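Acylneuraminate lyase (Mycoplasma synoviae, PDB 4N4P) belongs to the dihydrodipicolinate synthetase family, has a TIM-barrel fold and forms an assembly of four copies of one chain. Local coordinates at residues A[116-121]-A[155-160]; A[123-128]-A[136-141]; A[213-218]-A[242-247]; A[219-224]-A[235-240]. All coordinates share one frame; numbering follows the deposited sequence.

Contact 1. Residues A[116-121]-A[155-160]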
loop_
_atom_site.group_PDB
_atom_site.type_symbol
_atom_site.label_atom_id
_atom_site.label_comp_id
_atom_site.label_asym_id
_atom_site.label_seq_id
_atom_site.Cartn_x
_atom_site.Cartn_y
_atom_site.Cartn_z
ATOM N N PHE A 116 -13.060 -0.121 12.443
ATOM C CA PHE A 116 -14.433 -0.503 12.708
ATOM C C PHE A 116 -15.013 -1.263 11.532
ATOM O O PHE A 116 -14.673 -0.972 10.385
ATOM C CB PHE A 116 -15.269 0.732 13.018
ATOM C CG PHE A 116 -14.968 1.332 14.359
ATOM C CD1 PHE A 116 -15.482 0.745 15.526
ATOM C CD2 PHE A 116 -14.164 2.463 14.475
ATOM C CE1 PHE A 116 -15.217 1.282 16.784
ATOM C CE2 PHE A 116 -13.889 3.008 15.745
ATOM C CZ PHE A 116 -14.433 2.415 16.890
ATOM N N SER A 117 -15.878 -2.230 11.817
ATOM C CA SER A 117 -16.502 -3.033 10.761
ATOM C C SER A 117 -17.565 -2.239 10.010
ATOM O O SER A 117 -18.035 -1.169 10.459
ATOM C CB SER A 117 -17.143 -4.302 11.344
ATOM O OG SER A 117 -18.254 -3.976 12.168
ATOM N N PHE A 118 -17.969 -2.771 8.860
ATOM C CA PHE A 118 -19.087 -2.164 8.149
ATOM C C PHE A 118 -20.313 -2.057 9.044
ATOM O O PHE A 118 -20.979 -1.010 9.076
ATOM C CB PHE A 118 -19.448 -2.932 6.883
ATOM C CG PHE A 118 -20.559 -2.287 6.126
ATOM C CD1 PHE A 118 -21.878 -2.670 6.352
ATOM C CD2 PHE A 118 -20.293 -1.234 5.238
ATOM C CE1 PHE A 118 -22.930 -2.038 5.676
ATOM C CE2 PHE A 118 -21.332 -0.596 4.562
ATOM C CZ PHE A 118 -22.652 -1.002 4.787
ATOM N N ASN A 119 -20.616 -3.150 9.754
ATOM C CA ASN A 119 -21.771 -3.215 10.639
ATOM C C ASN A 119 -21.694 -2.175 11.751
ATOM O O ASN A 119 -22.690 -1.525 12.060
ATOM C CB ASN A 119 -21.928 -4.613 11.250
ATOM C CG ASN A 119 -22.423 -5.651 10.244
ATOM O OD1 ASN A 119 -22.958 -5.312 9.181
ATOM N ND2 ASN A 119 -22.268 -6.929 10.593
ATOM N N GLU A 120 -20.509 -1.993 12.336
ATOM C CA GLU A 120 -20.331 -0.957 13.354
ATOM C C GLU A 120 -20.555 0.432 12.781
ATOM O O GLU A 120 -21.203 1.260 13.399
ATOM C CB GLU A 120 -18.947 -1.054 13.987
ATOM C CG GLU A 120 -18.901 -2.140 15.044
ATOM C CD GLU A 120 -17.490 -2.597 15.399
ATOM O OE1 GLU A 120 -16.568 -2.477 14.558
ATOM O OE2 GLU A 120 -17.322 -3.103 16.528
ATOM N N THR A 121 -20.018 0.674 11.587
ATOM C CA THR A 121 -20.177 1.944 10.910
ATOM C C THR A 121 -21.657 2.189 10.530
ATOM O O THR A 121 -22.183 3.293 10.708
ATOM C CB THR A 121 -19.264 1.997 9.685
ATOM O OG1 THR A 121 -17.900 1.909 10.129
ATOM C CG2 THR A 121 -19.456 3.302 8.913
ATOM N N GLY A 155 -24.036 1.896 -0.656
ATOM C CA GLY A 155 -25.440 2.233 -0.848
ATOM C C GLY A 155 -26.307 1.873 0.327
ATOM O O GLY A 155 -27.323 2.528 0.570
ATOM N N LYS A 156 -25.907 0.840 1.068
ATOM C CA LYS A 156 -26.580 0.492 2.313
ATOM C C LYS A 156 -26.479 1.621 3.348
ATOM O O LYS A 156 -27.435 1.880 4.084
ATOM C CB LYS A 156 -26.029 -0.805 2.897
ATOM C CG LYS A 156 -26.297 -2.041 2.028
ATOM C CD LYS A 156 -25.510 -3.232 2.564
ATOM C CE LYS A 156 -25.093 -4.185 1.436
ATOM N NZ LYS A 156 -23.787 -4.857 1.798
ATOM N N LEU A 157 -25.329 2.298 3.392
ATOM C CA LEU A 157 -25.182 3.450 4.276
ATOM C C LEU A 157 -26.005 4.609 3.754
ATOM O O LEU A 157 -26.633 5.319 4.529
ATOM C CB LEU A 157 -23.702 3.861 4.443
ATOM C CG LEU A 157 -22.680 2.871 5.032
ATOM C CD1 LEU A 157 -21.249 3.473 4.914
ATOM C CD2 LEU A 157 -23.017 2.512 6.500
ATOM N N LEU A 158 -26.019 4.792 2.429
ATOM C CA LEU A 158 -26.770 5.901 1.806
ATOM C C LEU A 158 -28.272 5.798 2.036
ATOM O O LEU A 158 -28.984 6.798 1.931
ATOM C CB LEU A 158 -26.494 5.954 0.289
ATOM C CG LEU A 158 -25.086 6.426 -0.092
ATOM C CD1 LEU A 158 -24.772 6.231 -1.594
ATOM C CD2 LEU A 158 -24.929 7.892 0.319
ATOM N N GLU A 159 -28.740 4.591 2.326
ATOM C CA GLU A 159 -30.172 4.335 2.493
ATOM C C GLU A 159 -30.686 4.599 3.902
ATOM O O GLU A 159 -31.893 4.632 4.137
ATOM C CB GLU A 159 -30.484 2.897 2.139
ATOM C CG GLU A 159 -30.771 2.710 0.679
ATOM C CD GLU A 159 -30.750 1.251 0.295
ATOM O OE1 GLU A 159 -31.028 0.378 1.167
ATOM O OE2 GLU A 159 -30.446 0.986 -0.887
ATOM N N ILE A 160 -29.766 4.808 4.835
ATOM C CA ILE A 160 -30.133 5.094 6.227
ATOM C C ILE A 160 -31.054 6.320 6.320
ATOM O O ILE A 160 -30.908 7.287 5.566
ATOM C CB ILE A 160 -28.845 5.221 7.103
ATOM C CG1 ILE A 160 -28.200 3.837 7.247
ATOM C CG2 ILE A 160 -29.135 5.877 8.454
ATOM C CD1 ILE A 160 -26.727 3.831 7.759
#
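The ring of F118 meets K156 at its edge, where CZ lies 3.9 Å from K156 CB close to the ring plane. K156 NZ stands over a face, 5.3 Å from the F118 centroid, a long and at most weak cation-pi approach, while L157 comes in obliquely, its CG 3.7 Å from F118 CE2. This is packing between successive outer helices of a TIM barrel, 118-131 and 151-158. Phenylalanine suits the place because a flat apolar group can bridge two helices; turning its CG anti to the backbone N (chi1 -178°) carries the ring across, antiparallel to the side chain of L157. K156 crosses F118 at about a right angle, lending its aliphatic root to the edge. L157 also rests on I138 of barrel strand 136-139. S117 is the N-cap of helix 118-131 and makes a capping box with E120: S117 OG accepts from E120 N, and E120 OE1 takes S117 N on its anti lone pair. E120 OE2 bonds W276 N of the second subunit. T121 grips S117 O from opposite faces of its plane, by its backbone N and its hydroxyl; T121 OG1 lies 3.1 Å from S117 O.

Contact 2. Residues A[123-128]-A[136-141]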
loop_
_atom_site.group_PDB
_atom_site.type_symbol
_atom_site.label_atom_id
_atom_site.label_comp_id
_atom_site.label_asym_id
_atom_site.label_seq_id
_atom_site.Cartn_x
_atom_site.Cartn_y
_atom_site.Cartn_z
ATOM N N HIS A 123 -24.288 0.931 12.033
ATOM C CA HIS A 123 -25.020 1.140 13.282
ATOM C C HIS A 123 -24.771 2.531 13.852
ATOM O O HIS A 123 -25.679 3.159 14.407
ATOM C CB HIS A 123 -24.649 0.061 14.324
ATOM C CG HIS A 123 -25.505 0.107 15.554
ATOM N ND1 HIS A 123 -26.696 -0.581 15.657
ATOM C CD2 HIS A 123 -25.369 0.794 16.714
ATOM C CE1 HIS A 123 -27.244 -0.342 16.838
ATOM N NE2 HIS A 123 -26.459 0.492 17.498
ATOM N N TYR A 124 -23.534 3.022 13.689
ATOM C CA TYR A 124 -23.171 4.376 14.089
ATOM C C TYR A 124 -24.016 5.394 13.337
ATOM O O TYR A 124 -24.616 6.254 13.942
ATOM C CB TYR A 124 -21.690 4.546 13.804
ATOM C CG TYR A 124 -21.089 5.925 13.709
ATOM C CD1 TYR A 124 -20.881 6.540 12.458
ATOM C CD2 TYR A 124 -20.630 6.581 14.855
ATOM C CE1 TYR A 124 -20.268 7.803 12.364
ATOM C CE2 TYR A 124 -20.010 7.827 14.778
ATOM C CZ TYR A 124 -19.815 8.430 13.542
ATOM O OH TYR A 124 -19.176 9.658 13.507
ATOM N N TYR A 125 -24.127 5.258 12.014
ATOM C CA TYR A 125 -24.951 6.221 11.279
ATOM C C TYR A 125 -26.446 6.091 11.617
ATOM O O TYR A 125 -27.161 7.102 11.753
ATOM C CB TYR A 125 -24.694 6.088 9.795
ATOM C CG TYR A 125 -23.402 6.749 9.377
ATOM C CD1 TYR A 125 -23.254 8.149 9.437
ATOM C CD2 TYR A 125 -22.350 5.990 8.887
ATOM C CE1 TYR A 125 -22.055 8.763 9.028
ATOM C CE2 TYR A 125 -21.163 6.583 8.480
ATOM C CZ TYR A 125 -21.023 7.963 8.550
ATOM O OH TYR A 125 -19.840 8.521 8.123
ATOM N N GLU A 126 -26.897 4.853 11.809
ATOM C CA GLU A 126 -28.266 4.597 12.283
ATOM C C GLU A 126 -28.568 5.342 13.589
ATOM O O GLU A 126 -29.577 6.020 13.711
ATOM C CB GLU A 126 -28.485 3.105 12.508
ATOM C CG GLU A 126 -28.701 2.297 11.274
ATOM C CD GLU A 126 -29.180 0.912 11.622
ATOM O OE1 GLU A 126 -28.337 0.033 11.882
ATOM O OE2 GLU A 126 -30.410 0.708 11.618
ATOM N N GLU A 127 -27.699 5.199 14.581
ATOM C CA GLU A 127 -27.909 5.887 15.851
ATOM C C GLU A 127 -27.977 7.418 15.675
ATOM O O GLU A 127 -28.823 8.067 16.267
ATOM C CB GLU A 127 -26.815 5.518 16.842
ATOM C CG GLU A 127 -26.888 4.104 17.356
ATOM C CD GLU A 127 -26.219 3.971 18.711
ATOM O OE1 GLU A 127 -25.336 3.099 18.847
ATOM O OE2 GLU A 127 -26.560 4.750 19.629
ATOM N N ILE A 128 -27.087 7.997 14.864
ATOM C CA ILE A 128 -27.121 9.454 14.669
ATOM C C ILE A 128 -28.449 9.876 14.012
ATOM O O ILE A 128 -29.034 10.885 14.374
ATOM C CB ILE A 128 -25.920 9.990 13.838
ATOM C CG1 ILE A 128 -24.592 9.556 14.467
ATOM C CG2 ILE A 128 -25.992 11.551 13.725
ATOM C CD1 ILE A 128 -23.363 9.723 13.525
ATOM N N MET A 136 -28.434 14.215 6.439
ATOM C CA MET A 136 -27.083 13.763 6.760
ATOM C C MET A 136 -26.272 13.468 5.495
ATOM O O MET A 136 -26.767 12.829 4.534
ATOM C CB MET A 136 -27.161 12.506 7.658
ATOM C CG MET A 136 -25.924 11.642 7.695
ATOM S SD MET A 136 -24.585 12.482 8.605
ATOM C CE MET A 136 -25.142 12.244 10.287
ATOM N N LEU A 137 -25.019 13.939 5.495
ATOM C CA LEU A 137 -24.030 13.536 4.504
ATOM C C LEU A 137 -23.042 12.604 5.177
ATOM O O LEU A 137 -22.350 13.024 6.108
ATOM C CB LEU A 137 -23.277 14.777 3.964
ATOM C CG LEU A 137 -24.197 15.675 3.135
ATOM C CD1 LEU A 137 -23.555 17.102 2.983
ATOM C CD2 LEU A 137 -24.507 14.998 1.804
ATOM N N ILE A 138 -22.982 11.346 4.740
ATOM C CA ILE A 138 -22.017 10.426 5.299
ATOM C C ILE A 138 -20.650 10.653 4.642
ATOM O O ILE A 138 -20.551 11.292 3.590
ATOM C CB ILE A 138 -22.479 8.961 5.184
ATOM C CG1 ILE A 138 -22.650 8.546 3.723
ATOM C CG2 ILE A 138 -23.802 8.754 5.945
ATOM C CD1 ILE A 138 -22.962 7.079 3.550
ATOM N N TYR A 139 -19.590 10.204 5.286
ATOM C CA TYR A 139 -18.277 10.328 4.691
ATOM C C TYR A 139 -18.033 9.102 3.850
ATOM O O TYR A 139 -18.373 8.006 4.259
ATOM C CB TYR A 139 -17.209 10.446 5.766
ATOM C CG TYR A 139 -16.837 11.877 6.045
ATOM C CD1 TYR A 139 -15.544 12.337 5.795
ATOM C CD2 TYR A 139 -17.778 12.778 6.535
ATOM C CE1 TYR A 139 -15.184 13.664 6.050
ATOM C CE2 TYR A 139 -17.445 14.072 6.790
ATOM C CZ TYR A 139 -16.133 14.521 6.551
ATOM O OH TYR A 139 -15.806 15.837 6.775
ATOM N N TYR A 140 -17.468 9.300 2.663
ATOM C CA TYR A 140 -17.125 8.168 1.848
ATOM C C TYR A 140 -16.080 7.290 2.534
ATOM O O TYR A 140 -15.126 7.782 3.154
ATOM C CB TYR A 140 -16.673 8.580 0.461
ATOM C CG TYR A 140 -16.204 7.396 -0.351
ATOM C CD1 TYR A 140 -17.092 6.390 -0.752
ATOM C CD2 TYR A 140 -14.863 7.267 -0.687
ATOM C CE1 TYR A 140 -16.628 5.272 -1.506
ATOM C CE2 TYR A 140 -14.410 6.189 -1.415
ATOM C CZ TYR A 140 -15.279 5.201 -1.822
ATOM O OH TYR A 140 -14.737 4.175 -2.568
ATOM N N LEU A 141 -16.309 5.986 2.396
ATOM C CA LEU A 141 -15.581 4.922 3.067
ATOM C C LEU A 141 -15.037 4.016 1.955
ATOM O O LEU A 141 -15.829 3.304 1.310
ATOM C CB LEU A 141 -16.553 4.135 3.969
ATOM C CG LEU A 141 -16.010 2.972 4.809
ATOM C CD1 LEU A 141 -15.071 3.466 5.908
ATOM C CD2 LEU A 141 -17.145 2.148 5.391
HETATM O O HOH W 1 -18.197 6.742 6.747
#
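Y125 reaches from helix 123-128 onto I138 of strand 136-139, the second strand of a beta-alpha-beta unit of the TIM barrel (strand 105-108, helix 118-131, strand 136-139). The two axes pass 10.9 Å apart and run nearly antiparallel, at 162°, as expected where a helix leads back to the start of the next parallel strand.

The apolar contacts form two groups. A CH-pi interaction sets I138 CG2 over one face of the Y125 ring, 3.7 Å from its centroid, while Y124 CD1 lies over the centre of the opposite face, so that two neighbours sandwich the ring and limit its rotation. A branched isoleucine suits this place: CG2 sits on the tyrosine while CG1, placed between the backbone N and the carbonyl carbon (chi1 62°), carries the rest toward helix 151-158. Nearer the start of the strand, M136 bends at its second and third torsions and brings CE to within 3.6 Å of I128 CG2, the two side chains crossing at about a right angle.

The polar contacts gather at the phenol. Y125 OH is hydrogen-bonded to A108 O on the preceding strand of the unit and weakly accepts from Y139 N, at 3.3 Å but almost straight (172°). Water 1, lying in the ring plane at its edge, donates to Y125 OH at 2.8 Å and also to Y139 O.

Tyrosine therefore does two jobs: its ring fills the apolar layer between helix and sheet, and its buried hydroxyl is satisfied by A108 O and a bound water, with Y139 N a weak addition.

Contact 3. Residues A[213-218]-A[242-247]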
loop_
_atom_site.group_PDB
_atom_site.type_symbol
_atom_site.label_atom_id
_atom_site.label_comp_id
_atom_site.label_asym_id
_atom_site.label_seq_id
_atom_site.Cartn_x
_atom_site.Cartn_y
_atom_site.Cartn_z
ATOM N N ASN A 213 -11.454 28.466 1.527
ATOM C CA ASN A 213 -11.436 29.491 2.578
ATOM C C ASN A 213 -10.842 30.817 2.088
ATOM O O ASN A 213 -11.271 31.886 2.527
ATOM C CB ASN A 213 -10.648 29.035 3.827
ATOM C CG ASN A 213 -11.456 28.135 4.763
ATOM O OD1 ASN A 213 -11.251 26.898 4.821
ATOM N ND2 ASN A 213 -12.331 28.745 5.539
ATOM N N VAL A 214 -9.833 30.762 1.214
ATOM C CA VAL A 214 -9.146 31.987 0.813
ATOM C C VAL A 214 -9.023 32.136 -0.715
ATOM O O VAL A 214 -8.588 33.183 -1.207
ATOM C CB VAL A 214 -7.743 32.145 1.508
ATOM C CG1 VAL A 214 -7.907 32.143 3.031
ATOM C CG2 VAL A 214 -6.773 31.019 1.058
ATOM N N ASN A 215 -9.436 31.112 -1.458
ATOM C CA ASN A 215 -9.390 31.189 -2.910
ATOM C C ASN A 215 -10.667 30.746 -3.595
ATOM O O ASN A 215 -10.625 30.063 -4.639
ATOM C CB ASN A 215 -8.180 30.455 -3.496
ATOM C CG ASN A 215 -7.828 30.949 -4.877
ATOM O OD1 ASN A 215 -8.425 31.929 -5.367
ATOM N ND2 ASN A 215 -6.850 30.302 -5.518
ATOM N N ALA A 216 -11.811 31.160 -3.036
ATOM C CA ALA A 216 -13.088 30.910 -3.700
ATOM C C ALA A 216 -13.093 31.519 -5.097
ATOM O O ALA A 216 -13.693 30.959 -6.004
ATOM C CB ALA A 216 -14.278 31.466 -2.856
ATOM N N LYS A 217 -12.418 32.662 -5.278
ATOM C CA LYS A 217 -12.386 33.292 -6.597
ATOM C C LYS A 217 -11.763 32.354 -7.657
ATOM O O LYS A 217 -12.306 32.202 -8.767
ATOM C CB LYS A 217 -11.620 34.621 -6.564
ATOM C CG LYS A 217 -11.626 35.363 -7.898
ATOM C CD LYS A 217 -11.126 36.795 -7.742
ATOM C CE LYS A 217 -9.643 36.881 -7.940
ATOM N NZ LYS A 217 -9.244 38.312 -8.152
ATOM N N GLY A 218 -10.638 31.747 -7.305
ATOM C CA GLY A 218 -9.861 30.880 -8.213
ATOM C C GLY A 218 -10.623 29.601 -8.508
ATOM O O GLY A 218 -10.624 29.119 -9.651
ATOM N N ASN A 242 -4.010 24.371 -8.792
ATOM C CA ASN A 242 -3.270 23.289 -8.129
ATOM C C ASN A 242 -1.863 23.724 -7.775
ATOM O O ASN A 242 -1.319 23.258 -6.796
ATOM C CB ASN A 242 -3.290 22.030 -8.991
ATOM C CG ASN A 242 -4.689 21.359 -8.974
ATOM O OD1 ASN A 242 -5.615 21.881 -8.347
ATOM N ND2 ASN A 242 -4.826 20.212 -9.637
ATOM N N ASP A 243 -1.319 24.669 -8.545
ATOM C CA ASP A 243 -0.058 25.322 -8.156
ATOM C C ASP A 243 -0.282 25.974 -6.795
ATOM O O ASP A 243 0.539 25.838 -5.877
ATOM C CB ASP A 243 0.355 26.404 -9.165
ATOM C CG ASP A 243 0.965 25.847 -10.435
ATOM O OD1 ASP A 243 1.256 24.640 -10.532
ATOM O OD2 ASP A 243 1.161 26.654 -11.343
ATOM N N TYR A 244 -1.403 26.674 -6.684
ATOM C CA TYR A 244 -1.788 27.372 -5.448
ATOM C C TYR A 244 -1.904 26.409 -4.283
ATOM O O TYR A 244 -1.357 26.661 -3.214
ATOM C CB TYR A 244 -3.099 28.145 -5.652
ATOM C CG TYR A 244 -3.990 28.272 -4.428
ATOM C CD1 TYR A 244 -3.624 29.083 -3.336
ATOM C CD2 TYR A 244 -5.232 27.585 -4.373
ATOM C CE1 TYR A 244 -4.466 29.196 -2.200
ATOM C CE2 TYR A 244 -6.085 27.711 -3.274
ATOM C CZ TYR A 244 -5.695 28.503 -2.184
ATOM O OH TYR A 244 -6.527 28.617 -1.090
ATOM N N VAL A 245 -2.615 25.301 -4.487
ATOM C CA VAL A 245 -2.789 24.344 -3.392
ATOM C C VAL A 245 -1.443 23.824 -2.895
ATOM O O VAL A 245 -1.186 23.833 -1.693
ATOM C CB VAL A 245 -3.715 23.174 -3.774
ATOM C CG1 VAL A 245 -3.868 22.222 -2.577
ATOM C CG2 VAL A 245 -5.120 23.713 -4.220
ATOM N N LEU A 246 -0.575 23.387 -3.813
ATOM C CA LEU A 246 0.740 22.880 -3.430
ATOM C C LEU A 246 1.605 23.963 -2.728
ATOM O O LEU A 246 2.311 23.677 -1.730
ATOM C CB LEU A 246 1.466 22.317 -4.663
ATOM C CG LEU A 246 0.806 21.024 -5.164
ATOM C CD1 LEU A 246 1.533 20.435 -6.373
ATOM C CD2 LEU A 246 0.711 20.003 -4.034
ATOM N N ASP A 247 1.525 25.193 -3.228
ATOM C CA ASP A 247 2.268 26.304 -2.604
ATOM C C ASP A 247 1.708 26.553 -1.209
ATOM O O ASP A 247 2.466 26.738 -0.241
ATOM C CB ASP A 247 2.206 27.591 -3.470
ATOM C CG ASP A 247 3.282 27.642 -4.540
ATOM O OD1 ASP A 247 4.265 26.887 -4.472
ATOM O OD2 ASP A 247 3.181 28.503 -5.424
#
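N215 stands edge-on over the ring of Y244, with the amide and ring planes 89° apart. Its CG, turned anti to the backbone N (chi1 -158°), carries the amide there, and ND2 hangs 3.3 Å above the Y244 ring plane, offset toward the rim and nearest to CD2, so that the N-H side of the amide lies over the pi face. The two side chains slide past each other in opposite directions, which brings N215 CB to 3.4 Å from Y244 CZ, at the far end of the ring. V214 crosses obliquely and meets the edge instead: its CG2 lies 3.2 Å from Y244 OH, a tight approach. That hydroxyl has its polar partner elsewhere, in T211 O, just before helix 212-227. Tyrosine thus spans the two helices, offering a face to N215 and a buried OH to the backbone.

Asparagine suits its position because the other end of its amide serves its own helix. N215 OD1 accepts from G218 N at 2.9 Å, with the donor well above the carbonyl plane. The bond supplies an acceptor where helix 212-227 is kinked and the backbone N of G218 lacks one in the turn before: an Asx motif, here bridging a break near the start of a TIM-barrel helix.

Contact 4. Residues A[219-224]-A[235-240]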
loop_
_atom_site.group_PDB
_atom_site.type_symbol
_atom_site.label_atom_id
_atom_site.label_comp_id
_atom_site.label_asym_id
_atom_site.label_seq_id
_atom_site.Cartn_x
_atom_site.Cartn_y
_atom_site.Cartn_z
ATOM N N ALA A 219 -11.352 29.111 -7.512
ATOM C CA ALA A 219 -12.177 27.898 -7.706
ATOM C C ALA A 219 -13.424 28.192 -8.549
ATOM O O ALA A 219 -13.771 27.423 -9.488
ATOM C CB ALA A 219 -12.557 27.286 -6.341
ATOM N N ASN A 220 -14.080 29.315 -8.251
ATOM C CA ASN A 220 -15.213 29.747 -9.062
ATOM C C ASN A 220 -14.823 29.995 -10.499
ATOM O O ASN A 220 -15.621 29.727 -11.393
ATOM C CB ASN A 220 -15.897 31.002 -8.485
ATOM C CG ASN A 220 -16.908 30.664 -7.410
ATOM O OD1 ASN A 220 -17.001 31.348 -6.362
ATOM N ND2 ASN A 220 -17.669 29.617 -7.647
ATOM N N ALA A 221 -13.589 30.451 -10.730
ATOM C CA ALA A 221 -13.160 30.716 -12.094
ATOM C C ALA A 221 -13.186 29.415 -12.883
ATOM O O ALA A 221 -13.560 29.407 -14.063
ATOM C CB ALA A 221 -11.760 31.383 -12.135
ATOM N N ILE A 222 -12.799 28.328 -12.230
ATOM C CA ILE A 222 -12.806 27.002 -12.875
ATOM C C ILE A 222 -14.252 26.580 -13.189
ATOM O O ILE A 222 -14.563 26.164 -14.305
ATOM C CB ILE A 222 -12.113 25.927 -12.011
ATOM C CG1 ILE A 222 -10.609 26.219 -11.880
ATOM C CG2 ILE A 222 -12.292 24.529 -12.620
ATOM C CD1 ILE A 222 -10.007 25.484 -10.702
ATOM N N ILE A 223 -15.130 26.730 -12.213
ATOM C CA ILE A 223 -16.532 26.353 -12.403
ATOM C C ILE A 223 -17.137 27.170 -13.547
ATOM O O ILE A 223 -17.806 26.615 -14.433
ATOM C CB ILE A 223 -17.353 26.562 -11.119
ATOM C CG1 ILE A 223 -16.843 25.615 -10.021
ATOM C CG2 ILE A 223 -18.876 26.325 -11.428
ATOM C CD1 ILE A 223 -17.431 25.848 -8.623
ATOM N N LYS A 224 -16.898 28.475 -13.533
ATOM C CA LYS A 224 -17.476 29.346 -14.589
ATOM C C LYS A 224 -16.935 28.979 -15.971
ATOM O O LYS A 224 -17.700 28.904 -16.942
ATOM C CB LYS A 224 -17.276 30.828 -14.276
ATOM C CG LYS A 224 -17.995 31.287 -12.985
ATOM C CD LYS A 224 -19.490 30.857 -12.896
ATOM C CE LYS A 224 -20.405 31.867 -13.578
ATOM N NZ LYS A 224 -21.789 31.915 -12.974
ATOM N N MET A 235 -8.518 23.887 -18.080
ATOM C CA MET A 235 -7.152 23.348 -17.909
ATOM C C MET A 235 -6.200 24.342 -17.265
ATOM O O MET A 235 -5.531 24.012 -16.297
ATOM C CB MET A 235 -6.563 22.903 -19.249
ATOM C CG MET A 235 -7.450 21.890 -19.943
ATOM S SD MET A 235 -6.839 21.486 -21.593
ATOM C CE MET A 235 -8.351 20.840 -22.329
ATOM N N LYS A 236 -6.107 25.534 -17.855
ATOM C CA LYS A 236 -5.161 26.546 -17.401
ATOM C C LYS A 236 -5.465 26.967 -15.958
ATOM O O LYS A 236 -4.561 27.034 -15.135
ATOM C CB LYS A 236 -5.198 27.750 -18.354
ATOM C CG LYS A 236 -4.348 28.943 -17.891
ATOM C CD LYS A 236 -4.432 30.126 -18.886
ATOM C CE LYS A 236 -4.042 31.452 -18.196
ATOM N NZ LYS A 236 -5.107 31.848 -17.184
ATOM N N LEU A 237 -6.749 27.212 -15.660
ATOM C CA LEU A 237 -7.152 27.657 -14.313
ATOM C C LEU A 237 -6.980 26.546 -13.264
ATOM O O LEU A 237 -6.741 26.828 -12.075
ATOM C CB LEU A 237 -8.607 28.154 -14.293
ATOM C CG LEU A 237 -8.851 29.422 -15.130
ATOM C CD1 LEU A 237 -10.369 29.570 -15.307
ATOM C CD2 LEU A 237 -8.239 30.690 -14.511
ATOM N N THR A 238 -7.116 25.300 -13.706
ATOM C CA THR A 238 -6.848 24.170 -12.818
ATOM C C THR A 238 -5.338 24.097 -12.518
ATOM O O THR A 238 -4.943 23.900 -11.361
ATOM C CB THR A 238 -7.331 22.849 -13.421
ATOM O OG1 THR A 238 -8.775 22.853 -13.462
ATOM C CG2 THR A 238 -6.844 21.629 -12.563
ATOM N N HIS A 239 -4.506 24.266 -13.550
ATOM C CA HIS A 239 -3.043 24.228 -13.307
ATOM C C HIS A 239 -2.653 25.310 -12.318
ATOM O O HIS A 239 -1.901 25.053 -11.380
ATOM C CB HIS A 239 -2.263 24.359 -14.624
ATOM C CG HIS A 239 -2.536 23.232 -15.581
ATOM N ND1 HIS A 239 -2.719 21.933 -15.162
ATOM C CD2 HIS A 239 -2.660 23.214 -16.933
ATOM C CE1 HIS A 239 -2.948 21.157 -16.211
ATOM N NE2 HIS A 239 -2.905 21.907 -17.300
ATOM N N THR A 240 -3.231 26.504 -12.488
ATOM C CA THR A 240 -2.986 27.596 -11.553
ATOM C C THR A 240 -3.479 27.261 -10.150
ATOM O O THR A 240 -2.749 27.430 -9.183
ATOM C CB THR A 240 -3.613 28.905 -12.040
ATOM O OG1 THR A 240 -3.001 29.231 -13.293
ATOM C CG2 THR A 240 -3.330 30.052 -11.035
#
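L237 and I222 pack side by side between two antiparallel helices, 212-227 and 231-248, which follow each other through a short turn as a helical hairpin. The hairpin joins the last helix of the barrel to the first of the C-terminal helices. The axes are 9.1 Å apart at 161°, and I222 and L237 come closest, their CA atoms 5.9 Å from one another.

Apolar packing carries the contact. I222 and L237 run past each other in opposite directions, so that I222 CG1 reaches 3.7 Å from L237 CB, the root of the leucine and not its branches. With CG anti to the carbonyl carbon (chi1 -65°), the leucine sends its branch CD1 to A221, whose CB is 3.9 Å away. Alanine suits this site: a single methyl lets the leucine lie down on the neighbouring helix. I222 fits by its branching, since CG1 lies along L237 while both CD1 and CG2 border T238 OG1; I222 also packs on A197 and Y241.

Other contacts set apolar carbons against polar atoms without bonding them. L237 CD1 rests 3.4 Å from A221 O, a helix carbonyl, and I222 CD1 lies near L237 O.

Helix 231-248 also reaches the third subunit, where H239 ND1 is hydrogen-bonded to E177.

T238 meets I222 at about a right angle. Its hydroxyl can sit in this apolar seam because it is hydrogen-bonded to V234 O in its own helix, leaving T238 OG1 4.0 Å from I222 CG2.

Overall arrangement
The four contacts form two pairs far apart on the barrel. Contacts 1 and 2 touch, with centres 7 Å apart, and share helix 118-131; contact 2 lies within the span of chain bracketed by contact 1, and strand 136-139 leads on to helix 151-158. I138 links them, packing on L157 and L158. Later in the chain come contacts 3 and 4, centres 10 Å apart, both between helices 212-227 and 231-248, with contact 4 the inner one. Contacts 1 and 3 are about 34 Å apart between centres, on opposite sides of the chain's centre. The first pair borders the second subunit and the other the third, so these two regions face different neighbouring subunits.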